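Local atomic coordinates of uncharacterized protein (Bacteroides vulgatus, PDB entry 4QB7), a protein that is probably a component of the tip of fimbriae, the cell-surface filaments that mediate adhesion and biofilm formation. Residues A[123-128]-A[203-208]; A[166-171]-A[269-274]; A[273-278]-A[319-324]; A[323-328]-A[342-347]. All coordinates share one frame; numbering follows the deposited sequence.

Contact 1. Residues A[123-128]-A[203-208]; sequences TITFEV and YNKAVY. With SO4 (sulfate ion), chain Q.
Lys-205 faces Glu-127 in a non-hydrogen-bonded pair of an antiparallel β-sheet in this fimbrillin-superfamily protein, and its long chain illustrates how a lysine is laid along a strand surface. With CG anti to the backbone N (chi1 -155°), the side chain leans back over strand 123-127. CB lies 4.0 Å from Phe-126 O; CG is nearer that oxygen and also meets Glu-127 CB. Further out, CE rests 4.0 Å from the methyl CG2 of Thr-125, an apolar contact made by a charged residue. The tip, NZ, stays 5.1 Å from Glu-127 OE1, too far for contact between the opposite charges. On the same face Val-207 CG2 touches Thr-125 OG1. Ile-124, Phe-126, Ala-206 and Tyr-208 turn to the other face, where Trp-215 meets the last three. Backbone bonds join Ile-124 with Tyr-208 and Phe-126 with Ala-206, and Val-128 N donates to Asn-204 O at 2.9 Å. The ring of Tyr-203 leads away from strand 123-127; a phenylalanine here would probably leave the sulfate, itself probably from the crystallisation liquor, without its hydroxyl partner. That bond, from Tyr-203 OH to sulfate O4, spans 2.6 Å, with O4 near the ring plane at its edge.

Contact 2. Residues A[166-171]-A[269-274]; sequences HVLTQI and YFIPVN
Thr-169 and Phe-270 form a hydrogen-bonded antiparallel pair joining strands 159-178 and 259-270 of a mixed β-sheet, in the buried middle of the chain. Two backbone hydrogen bonds join the pair: Thr-169 N donates to Phe-270 O at 2.9 Å with an angle of 171° at the hydrogen, and Phe-270 N returns a bond to Thr-169 O. Apolar packing centres on Leu-168, which forks over the second segment: CD1 sits 3.8 Å from Tyr-269 CB, its side chain crossing the tyrosine at about a right angle, while CD2 packs against Ile-271 and Pro-272. Replacement of Leu-168 by an alanine is likely to open a gap between Tyr-269, Pro-272 and the neighbouring Trp-215, because both methyl branches would go. Thr-169 sends CG2 to Phe-270 CB at 3.8 Å; with OG1 anti to the backbone N (chi1 -167°), the hydroxyl faces elsewhere and bonds to Lys-320 O. At the edge of the Phe-270 ring, near its plane, stands Ile-171 CG1. A further contact sets an amide beside an aromatic ring. Gln-170 and Tyr-269 run side by side with their planes 74° apart; Gln-170 CG lies 3.6 Å from Tyr-269 CE1, and NE2 reaches the ring's edge in its plane.

Contact 3. Residues A[273-278]-A[319-324]; sequences VNNKNG and FKKGTK
Val-273 approaches the Phe-319 ring obliquely with CG2, and the same methyl packs 3.9 Å from Phe-319 CB. Phe-270 meets this ring with its plane turned by about 30°, and Leu-202 and Leu-285 add further apolar contacts. A second flat group, the amide of Asn-275, runs beside Lys-321 and points the same way; its OD1 lies 3.7 Å from Lys-321 CD while accepting a hydrogen bond from Trp-215 N. The third is the amide of Asn-274, whose ND2 donates to Gly-278 O at 3.0 Å, almost exactly in the amide plane. That bond and the one from Asn-277 N to Asn-274 O bind the 273-278 loop to itself.

The opposing segment holds a type II β-turn from Lys-320 to Thr-323 leading into strand 323-331, with Gly-322 at its third position, where positive phi is usual. Two backbone bonds fasten loop to turn. Val-273 N donates to Phe-319 O at 2.9 Å, in the carbonyl plane. Lys-321 N gives its hydrogen to Asn-275 O at 2.8 Å, approaching from 47° above the carbonyl plane and not along a lone pair.

Around these bonds the lysines make up much of the contact. Lys-320 spreads its methylenes over Lys-276 O, the nearest being CE at 3.4 Å. Lys-276 CG lies over Lys-321 O. Beyond, the ammonium groups of Lys-276 and Lys-321 come together at Asp-213, which forms a salt bridge with Lys-321 and a long, weak ion pair with Lys-276; NZ to NZ is 4.1 Å.

Contact 4. Residues A[323-328]-A[342-347]; sequences TKHTYV and DNMEGW
His-325 and Asp-342 meet across the strands with ring and carboxylate planes 44° apart. His-325 ND1 donates to Asp-342 OD1 at 2.7 Å, using the syn lone pair of that oxygen. Tyr-327 runs beside Asp-342 and points the same way, its ring plane 51° from the carboxylate, with Tyr-327 CE1 3.6 Å from Asp-342 CG. Thr-318 hydrogen-bonds both Tyr-327 OH and Asp-342 OD2, so the acid is gripped through each oxygen, and Lys-320 N binds His-325 NE2, which fixes the imidazole's rotation from both nitrogens. Selenomethionine Met-344 runs alongside His-325: CG is 3.4 Å from His-325 ND1, and the selenium stands obliquely to the ring.

On the opposite face of the sheet, Lys-324 crosses Trp-347 at about a right angle. Its CG sits over the five-membered ring, 4.0 Å from the centroid, in a CH-pi contact. A bend at chi3 (-90°) then carries NZ to Glu-345 OE2, a long salt bridge of 3.6 Å. One water donates to Lys-324 O and also hydrogen-bonds Thr-326 OG1. Paired backbone bonds link Lys-324 with Glu-345 and Thr-326 with Asn-343, the regular pattern of an antiparallel β-hairpin, here strands 323-331 and 338-346.

Contact 2 is the buried member of the set, near the centre of the chain; contacts 1, 3 and 4 are partly buried, and exposed residues enter only contacts 3 and 4. Contacts 2, 3 and 4 all reach one mixed sheet, contact 3 only through the turn that opens strand 323-331. Contact 1 belongs to a separate antiparallel sheet, yet Ile-271 of contact 2 packs against it. Contacts 1 and 4 lie on opposite sides of the chain's centre. Chemistry follows place: contact 1 rests mainly on backbone hydrogen bonds, with threonine, valine and lysine carbons on one face; aliphatic and aromatic groups dominate contact 2, lysines and loop carbonyls contact 3, and a histidine-carboxylate pair with a peripheral ion pair contact 4.

Contact 1. Residues A[123-128]-A[203-208]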
# COMPACT_ATOMS: atom_id res chain seq x y z
N THR A 123 -6.32 17.13 3.35
CA THR A 123 -6.08 16.29 2.17
C THR A 123 -4.59 15.99 2.09
O THR A 123 -3.78 16.67 2.73
CB THR A 123 -6.61 16.89 0.83
OG1 THR A 123 -5.86 18.04 0.43
CG2 THR A 123 -8.08 17.22 0.85
N ILE A 124 -4.25 14.94 1.31
CA ILE A 124 -2.92 14.47 0.99
C ILE A 124 -2.84 14.22 -0.50
O ILE A 124 -3.68 13.48 -1.03
CB ILE A 124 -2.55 13.18 1.77
CG1 ILE A 124 -2.20 13.46 3.24
CG2 ILE A 124 -1.42 12.39 1.06
CD1 ILE A 124 -2.09 12.21 4.06
N THR A 125 -1.86 14.84 -1.17
CA THR A 125 -1.51 14.55 -2.56
C THR A 125 -0.35 13.56 -2.45
O THR A 125 0.69 13.87 -1.84
CB THR A 125 -1.20 15.81 -3.35
OG1 THR A 125 -2.38 16.61 -3.36
CG2 THR A 125 -0.77 15.49 -4.79
N PHE A 126 -0.56 12.35 -2.99
CA PHE A 126 0.41 11.28 -2.86
C PHE A 126 0.86 10.73 -4.23
O PHE A 126 0.04 10.49 -5.12
CB PHE A 126 -0.23 10.18 -2.01
CG PHE A 126 0.61 8.95 -1.73
CD1 PHE A 126 1.64 8.98 -0.80
CD2 PHE A 126 0.32 7.74 -2.35
CE1 PHE A 126 2.41 7.85 -0.55
CE2 PHE A 126 1.08 6.60 -2.09
CZ PHE A 126 2.12 6.66 -1.19
N GLU A 127 2.19 10.53 -4.37
CA GLU A 127 2.85 9.94 -5.53
C GLU A 127 3.48 8.62 -5.13
O GLU A 127 4.09 8.53 -4.07
CB GLU A 127 3.90 10.89 -6.14
CG GLU A 127 4.24 10.52 -7.58
CD GLU A 127 5.49 11.10 -8.20
OE1 GLU A 127 6.00 12.13 -7.72
OE2 GLU A 127 5.96 10.51 -9.21
N VAL A 128 3.31 7.60 -5.96
CA VAL A 128 3.87 6.27 -5.74
C VAL A 128 5.37 6.30 -6.06
O VAL A 128 5.76 6.75 -7.14
CB VAL A 128 3.12 5.19 -6.57
CG1 VAL A 128 3.74 3.82 -6.38
CG2 VAL A 128 1.64 5.16 -6.19
N TYR A 203 -3.68 5.22 -11.02
CA TYR A 203 -3.05 6.50 -10.71
C TYR A 203 -1.64 6.30 -10.20
O TYR A 203 -1.40 5.37 -9.41
CB TYR A 203 -3.84 7.27 -9.62
CG TYR A 203 -5.23 7.72 -9.96
CD1 TYR A 203 -5.54 8.22 -11.23
CD2 TYR A 203 -6.24 7.75 -9.00
CE1 TYR A 203 -6.82 8.65 -11.55
CE2 TYR A 203 -7.53 8.17 -9.31
CZ TYR A 203 -7.82 8.62 -10.59
OH TYR A 203 -9.08 9.03 -10.94
N ASN A 204 -0.74 7.22 -10.56
CA ASN A 204 0.60 7.21 -9.97
C ASN A 204 0.66 8.37 -8.98
O ASN A 204 1.50 8.36 -8.09
CB ASN A 204 1.71 7.26 -11.01
CG ASN A 204 1.83 8.58 -11.69
OD1 ASN A 204 0.85 9.17 -12.13
ND2 ASN A 204 3.03 9.10 -11.71
N LYS A 205 -0.25 9.34 -9.13
CA LYS A 205 -0.38 10.51 -8.27
C LYS A 205 -1.87 10.78 -8.07
O LYS A 205 -2.62 10.71 -9.03
CB LYS A 205 0.36 11.71 -8.90
CG LYS A 205 0.80 12.74 -7.87
CD LYS A 205 1.37 14.01 -8.51
CE LYS A 205 2.05 14.92 -7.51
NZ LYS A 205 2.72 16.06 -8.18
N ALA A 206 -2.32 11.01 -6.81
CA ALA A 206 -3.75 11.22 -6.52
C ALA A 206 -3.98 11.96 -5.18
O ALA A 206 -3.06 12.08 -4.36
CB ALA A 206 -4.49 9.88 -6.51
N VAL A 207 -5.23 12.45 -4.96
CA VAL A 207 -5.59 13.19 -3.75
C VAL A 207 -6.44 12.31 -2.82
O VAL A 207 -7.41 11.71 -3.27
CB VAL A 207 -6.28 14.55 -4.10
CG1 VAL A 207 -6.68 15.33 -2.84
CG2 VAL A 207 -5.38 15.41 -4.99
N TYR A 208 -6.02 12.17 -1.56
CA TYR A 208 -6.73 11.43 -0.53
C TYR A 208 -7.45 12.45 0.34
O TYR A 208 -6.82 13.39 0.84
CB TYR A 208 -5.79 10.53 0.32
CG TYR A 208 -6.49 9.92 1.52
CD1 TYR A 208 -7.24 8.75 1.40
CD2 TYR A 208 -6.41 10.51 2.78
CE1 TYR A 208 -7.92 8.21 2.50
CE2 TYR A 208 -7.11 10.00 3.87
CZ TYR A 208 -7.86 8.86 3.73
OH TYR A 208 -8.54 8.39 4.83
S SO4 Q . -12.07 10.40 -9.43
O1 SO4 Q . -12.86 9.58 -10.36
O2 SO4 Q . -11.75 11.71 -10.03
O3 SO4 Q . -12.86 10.61 -8.20
O4 SO4 Q . -10.85 9.68 -9.10

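Contact 2. Residues A[166-171]-A[269-274]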
# COMPACT_ATOMS: atom_id res chain seq x y z
N HIS A 166 -4.93 1.31 6.53
CA HIS A 166 -4.17 1.25 5.27
C HIS A 166 -5.09 1.72 4.14
O HIS A 166 -6.13 1.10 3.88
CB HIS A 166 -3.63 -0.15 5.02
CG HIS A 166 -2.67 -0.61 6.08
ND1 HIS A 166 -1.32 -0.30 6.03
CD2 HIS A 166 -2.89 -1.37 7.18
CE1 HIS A 166 -0.77 -0.88 7.09
NE2 HIS A 166 -1.68 -1.53 7.81
N VAL A 167 -4.76 2.88 3.55
CA VAL A 167 -5.62 3.53 2.55
C VAL A 167 -5.22 3.17 1.11
O VAL A 167 -5.90 3.59 0.16
CB VAL A 167 -5.67 5.05 2.77
CG1 VAL A 167 -6.24 5.36 4.16
CG2 VAL A 167 -4.31 5.71 2.57
N LEU A 168 -4.16 2.38 0.93
CA LEU A 168 -3.69 1.93 -0.38
C LEU A 168 -4.16 0.48 -0.63
O LEU A 168 -4.93 -0.07 0.16
CB LEU A 168 -2.14 1.99 -0.43
CG LEU A 168 -1.45 3.32 -0.25
CD1 LEU A 168 0.03 3.16 -0.30
CD2 LEU A 168 -1.89 4.31 -1.30
N THR A 169 -3.71 -0.12 -1.75
CA THR A 169 -3.97 -1.52 -2.04
C THR A 169 -2.63 -2.26 -1.91
O THR A 169 -1.58 -1.72 -2.31
CB THR A 169 -4.69 -1.74 -3.37
OG1 THR A 169 -5.16 -3.08 -3.41
CG2 THR A 169 -3.83 -1.49 -4.58
N GLN A 170 -2.65 -3.44 -1.32
CA GLN A 170 -1.44 -4.24 -1.24
C GLN A 170 -1.47 -5.43 -2.21
O GLN A 170 -2.48 -6.14 -2.27
CB GLN A 170 -1.21 -4.77 0.18
CG GLN A 170 0.20 -5.29 0.35
CD GLN A 170 0.42 -6.03 1.62
OE1 GLN A 170 1.02 -7.09 1.65
NE2 GLN A 170 -0.02 -5.48 2.72
N ILE A 171 -0.37 -5.65 -2.97
CA ILE A 171 -0.15 -6.84 -3.79
C ILE A 171 0.81 -7.62 -2.93
O ILE A 171 2.02 -7.33 -2.93
CB ILE A 171 0.33 -6.61 -5.26
CG1 ILE A 171 -0.57 -5.63 -6.05
CG2 ILE A 171 0.50 -7.92 -6.00
CD1 ILE A 171 -2.14 -5.72 -5.77
N TYR A 269 2.59 -1.52 -2.86
CA TYR A 269 1.54 -0.66 -2.30
C TYR A 269 1.18 0.40 -3.30
O TYR A 269 1.96 1.32 -3.53
CB TYR A 269 1.97 -0.00 -0.96
CG TYR A 269 2.65 -0.95 -0.00
CD1 TYR A 269 1.93 -1.91 0.69
CD2 TYR A 269 4.02 -0.89 0.21
CE1 TYR A 269 2.55 -2.79 1.57
CE2 TYR A 269 4.66 -1.75 1.11
CZ TYR A 269 3.91 -2.71 1.77
OH TYR A 269 4.52 -3.60 2.62
N PHE A 270 -0.01 0.28 -3.88
CA PHE A 270 -0.47 1.20 -4.93
C PHE A 270 -1.66 2.03 -4.50
O PHE A 270 -2.41 1.59 -3.64
CB PHE A 270 -0.90 0.37 -6.16
CG PHE A 270 0.21 -0.22 -6.99
CD1 PHE A 270 0.90 0.55 -7.92
CD2 PHE A 270 0.56 -1.56 -6.84
CE1 PHE A 270 1.94 -0.01 -8.67
CE2 PHE A 270 1.58 -2.12 -7.62
CZ PHE A 270 2.26 -1.34 -8.53
N ILE A 271 -1.88 3.21 -5.18
CA ILE A 271 -3.10 4.01 -5.06
C ILE A 271 -4.19 3.05 -5.60
O ILE A 271 -3.99 2.44 -6.67
CB ILE A 271 -3.02 5.38 -5.79
CG1 ILE A 271 -1.92 6.27 -5.19
CG2 ILE A 271 -4.37 6.09 -5.73
CD1 ILE A 271 -1.47 7.36 -6.05
N PRO A 272 -5.27 2.79 -4.82
CA PRO A 272 -6.26 1.79 -5.27
C PRO A 272 -7.03 2.22 -6.52
O PRO A 272 -7.00 3.40 -6.91
CB PRO A 272 -7.19 1.67 -4.05
CG PRO A 272 -7.08 2.96 -3.36
CD PRO A 272 -5.66 3.39 -3.53
N VAL A 273 -7.70 1.26 -7.16
CA VAL A 273 -8.53 1.56 -8.33
C VAL A 273 -9.98 1.63 -7.82
O VAL A 273 -10.43 0.71 -7.13
CB VAL A 273 -8.35 0.53 -9.50
CG1 VAL A 273 -9.28 0.85 -10.65
CG2 VAL A 273 -6.90 0.53 -10.00
N ASN A 274 -10.69 2.72 -8.13
CA ASN A 274 -12.09 2.94 -7.73
C ASN A 274 -12.31 2.71 -6.24
O ASN A 274 -13.33 2.14 -5.84
CB ASN A 274 -13.03 2.07 -8.55
CG ASN A 274 -13.03 2.43 -9.99
OD1 ASN A 274 -13.06 3.61 -10.37
ND2 ASN A 274 -12.97 1.42 -10.83

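Contact 3. Residues A[273-278]-A[319-324]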
# COMPACT_ATOMS: atom_id res chain seq x y z
N VAL A 273 -7.70 1.26 -7.16
CA VAL A 273 -8.53 1.56 -8.33
C VAL A 273 -9.98 1.63 -7.82
O VAL A 273 -10.43 0.71 -7.13
CB VAL A 273 -8.35 0.53 -9.50
CG1 VAL A 273 -9.28 0.85 -10.65
CG2 VAL A 273 -6.90 0.53 -10.00
N ASN A 274 -10.69 2.72 -8.13
CA ASN A 274 -12.09 2.94 -7.73
C ASN A 274 -12.31 2.71 -6.24
O ASN A 274 -13.33 2.14 -5.84
CB ASN A 274 -13.03 2.07 -8.55
CG ASN A 274 -13.03 2.43 -9.99
OD1 ASN A 274 -13.06 3.61 -10.37
ND2 ASN A 274 -12.97 1.42 -10.83
N ASN A 275 -11.35 3.18 -5.42
CA ASN A 275 -11.36 3.06 -3.98
C ASN A 275 -11.64 1.62 -3.54
O ASN A 275 -10.85 0.74 -3.87
CB ASN A 275 -12.34 4.05 -3.35
CG ASN A 275 -11.82 5.45 -3.42
OD1 ASN A 275 -10.92 5.83 -2.68
ND2 ASN A 275 -12.29 6.21 -4.40
N LYS A 276 -12.70 1.38 -2.75
CA LYS A 276 -12.96 0.05 -2.18
C LYS A 276 -13.61 -0.94 -3.19
O LYS A 276 -13.74 -2.13 -2.89
CB LYS A 276 -13.80 0.18 -0.89
CG LYS A 276 -12.90 0.09 0.35
CD LYS A 276 -13.42 0.86 1.58
CE LYS A 276 -12.42 0.86 2.73
NZ LYS A 276 -12.96 1.55 3.94
N ASN A 277 -13.92 -0.46 -4.41
CA ASN A 277 -14.57 -1.26 -5.44
C ASN A 277 -13.62 -2.01 -6.40
O ASN A 277 -14.04 -3.01 -6.98
CB ASN A 277 -15.47 -0.38 -6.27
CG ASN A 277 -16.70 0.06 -5.54
OD1 ASN A 277 -17.20 -0.62 -4.62
ND2 ASN A 277 -17.24 1.18 -5.96
N GLY A 278 -12.42 -1.49 -6.60
CA GLY A 278 -11.46 -2.09 -7.51
C GLY A 278 -11.75 -1.88 -8.98
O GLY A 278 -12.68 -1.16 -9.37
N PHE A 319 -7.29 -4.53 -6.98
CA PHE A 319 -6.59 -3.33 -6.55
C PHE A 319 -7.57 -2.50 -5.67
O PHE A 319 -7.71 -1.28 -5.83
CB PHE A 319 -6.00 -2.55 -7.74
CG PHE A 319 -4.58 -2.90 -8.15
CD1 PHE A 319 -4.23 -4.22 -8.43
CD2 PHE A 319 -3.64 -1.90 -8.37
CE1 PHE A 319 -2.94 -4.53 -8.93
CE2 PHE A 319 -2.36 -2.22 -8.87
CZ PHE A 319 -2.01 -3.53 -9.13
N LYS A 320 -8.27 -3.20 -4.74
CA LYS A 320 -9.25 -2.62 -3.81
C LYS A 320 -8.56 -1.92 -2.64
O LYS A 320 -7.63 -2.48 -2.04
CB LYS A 320 -10.18 -3.70 -3.24
CG LYS A 320 -11.19 -4.29 -4.20
CD LYS A 320 -11.93 -5.47 -3.55
CE LYS A 320 -13.40 -5.40 -3.88
NZ LYS A 320 -14.08 -6.70 -3.66
N LYS A 321 -9.05 -0.72 -2.28
CA LYS A 321 -8.56 0.03 -1.12
C LYS A 321 -8.70 -0.80 0.15
O LYS A 321 -9.75 -1.42 0.37
CB LYS A 321 -9.36 1.33 -0.98
CG LYS A 321 -8.85 2.29 0.06
CD LYS A 321 -9.61 3.61 -0.05
CE LYS A 321 -9.45 4.49 1.17
NZ LYS A 321 -10.02 3.86 2.37
N GLY A 322 -7.65 -0.84 0.95
CA GLY A 322 -7.64 -1.55 2.22
C GLY A 322 -7.71 -3.06 2.13
O GLY A 322 -8.06 -3.71 3.12
N THR A 323 -7.35 -3.62 0.95
CA THR A 323 -7.31 -5.06 0.69
C THR A 323 -5.89 -5.50 0.38
O THR A 323 -5.16 -4.76 -0.28
CB THR A 323 -8.27 -5.40 -0.47
OG1 THR A 323 -9.57 -4.98 -0.14
CG2 THR A 323 -8.34 -6.88 -0.78
N LYS A 324 -5.50 -6.69 0.87
CA LYS A 324 -4.27 -7.41 0.54
C LYS A 324 -4.62 -8.42 -0.57
O LYS A 324 -5.41 -9.33 -0.31
CB LYS A 324 -3.67 -8.17 1.75
CG LYS A 324 -3.10 -7.31 2.86
CD LYS A 324 -2.11 -8.09 3.74
CE LYS A 324 -2.74 -8.79 4.92
NZ LYS A 324 -1.77 -9.70 5.59

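Contact 4. Residues A[323-328]-A[342-347]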
# COMPACT_ATOMS: atom_id res chain seq x y z
N THR A 323 -7.35 -3.62 0.95
CA THR A 323 -7.31 -5.06 0.69
C THR A 323 -5.89 -5.50 0.38
O THR A 323 -5.16 -4.76 -0.28
CB THR A 323 -8.27 -5.40 -0.47
OG1 THR A 323 -9.57 -4.98 -0.14
CG2 THR A 323 -8.34 -6.88 -0.78
N LYS A 324 -5.50 -6.69 0.87
CA LYS A 324 -4.27 -7.41 0.54
C LYS A 324 -4.62 -8.42 -0.57
O LYS A 324 -5.41 -9.33 -0.31
CB LYS A 324 -3.67 -8.17 1.75
CG LYS A 324 -3.10 -7.31 2.86
CD LYS A 324 -2.11 -8.09 3.74
CE LYS A 324 -2.74 -8.79 4.92
NZ LYS A 324 -1.77 -9.70 5.59
N HIS A 325 -4.07 -8.27 -1.79
CA HIS A 325 -4.33 -9.22 -2.88
C HIS A 325 -3.15 -10.15 -3.11
O HIS A 325 -2.00 -9.71 -3.17
CB HIS A 325 -4.65 -8.51 -4.21
CG HIS A 325 -5.86 -7.63 -4.20
ND1 HIS A 325 -7.12 -8.13 -4.48
CD2 HIS A 325 -5.95 -6.28 -4.04
CE1 HIS A 325 -7.93 -7.09 -4.44
NE2 HIS A 325 -7.27 -5.95 -4.20
N THR A 326 -3.44 -11.45 -3.20
CA THR A 326 -2.47 -12.49 -3.58
C THR A 326 -3.00 -13.12 -4.83
O THR A 326 -4.10 -13.69 -4.80
CB THR A 326 -2.23 -13.56 -2.49
OG1 THR A 326 -1.79 -12.96 -1.27
CG2 THR A 326 -1.25 -14.65 -2.96
N TYR A 327 -2.27 -12.99 -5.94
CA TYR A 327 -2.70 -13.62 -7.19
C TYR A 327 -2.06 -14.98 -7.33
O TYR A 327 -0.83 -15.09 -7.20
CB TYR A 327 -2.37 -12.76 -8.40
CG TYR A 327 -2.95 -11.37 -8.37
CD1 TYR A 327 -4.33 -11.17 -8.45
CD2 TYR A 327 -2.12 -10.25 -8.35
CE1 TYR A 327 -4.87 -9.89 -8.42
CE2 TYR A 327 -2.66 -8.96 -8.34
CZ TYR A 327 -4.03 -8.78 -8.36
OH TYR A 327 -4.57 -7.52 -8.38
N VAL A 328 -2.87 -16.01 -7.57
CA VAL A 328 -2.35 -17.35 -7.80
C VAL A 328 -2.57 -17.66 -9.27
O VAL A 328 -3.72 -17.68 -9.73
CB VAL A 328 -2.93 -18.42 -6.85
CG1 VAL A 328 -2.35 -19.81 -7.15
CG2 VAL A 328 -2.70 -18.02 -5.39
N ASP A 342 -7.74 -14.39 -7.51
CA ASP A 342 -7.46 -13.23 -6.68
C ASP A 342 -7.87 -13.58 -5.26
O ASP A 342 -9.06 -13.60 -4.94
CB ASP A 342 -8.24 -12.01 -7.22
CG ASP A 342 -7.91 -10.65 -6.63
OD1 ASP A 342 -7.16 -10.60 -5.63
OD2 ASP A 342 -8.40 -9.64 -7.16
N ASN A 343 -6.90 -13.93 -4.43
CA ASN A 343 -7.19 -14.25 -3.04
C ASN A 343 -7.08 -12.96 -2.24
O ASN A 343 -6.01 -12.35 -2.21
CB ASN A 343 -6.25 -15.33 -2.52
CG ASN A 343 -6.38 -16.63 -3.27
OD1 ASN A 343 -5.40 -17.26 -3.60
ND2 ASN A 343 -7.59 -17.06 -3.56
N MSE A 344 -8.20 -12.52 -1.65
CA MSE A 344 -8.20 -11.24 -0.92
C MSE A 344 -8.33 -11.40 0.59
O MSE A 344 -8.96 -12.32 1.08
CB MSE A 344 -9.33 -10.34 -1.44
CG MSE A 344 -9.36 -10.19 -2.95
SE MSE A 344 -11.02 -9.40 -3.40
CE MSE A 344 -11.14 -9.77 -5.11
N GLU A 345 -7.74 -10.48 1.32
CA GLU A 345 -7.74 -10.35 2.78
C GLU A 345 -7.95 -8.91 3.13
O GLU A 345 -7.53 -8.02 2.39
CB GLU A 345 -6.38 -10.76 3.36
CG GLU A 345 -6.33 -12.07 4.10
CD GLU A 345 -4.92 -12.35 4.61
OE1 GLU A 345 -4.11 -12.89 3.82
OE2 GLU A 345 -4.61 -11.96 5.76
N GLY A 346 -8.54 -8.68 4.29
CA GLY A 346 -8.66 -7.33 4.83
C GLY A 346 -7.27 -6.91 5.24
O GLY A 346 -6.52 -7.71 5.82
N TRP A 347 -6.88 -5.70 4.87
CA TRP A 347 -5.55 -5.24 5.22
C TRP A 347 -5.61 -4.61 6.61
O TRP A 347 -5.94 -3.42 6.75
CB TRP A 347 -5.02 -4.28 4.16
CG TRP A 347 -3.57 -3.93 4.27
CD1 TRP A 347 -2.68 -4.32 5.23
CD2 TRP A 347 -2.87 -3.07 3.39
NE1 TRP A 347 -1.45 -3.74 4.99
CE2 TRP A 347 -1.54 -2.96 3.86
CE3 TRP A 347 -3.25 -2.33 2.25
CZ2 TRP A 347 -0.58 -2.20 3.21
CZ3 TRP A 347 -2.30 -1.54 1.63
CH2 TRP A 347 -0.98 -1.48 2.11
O HOH W 1 -3.82 -11.93 0.56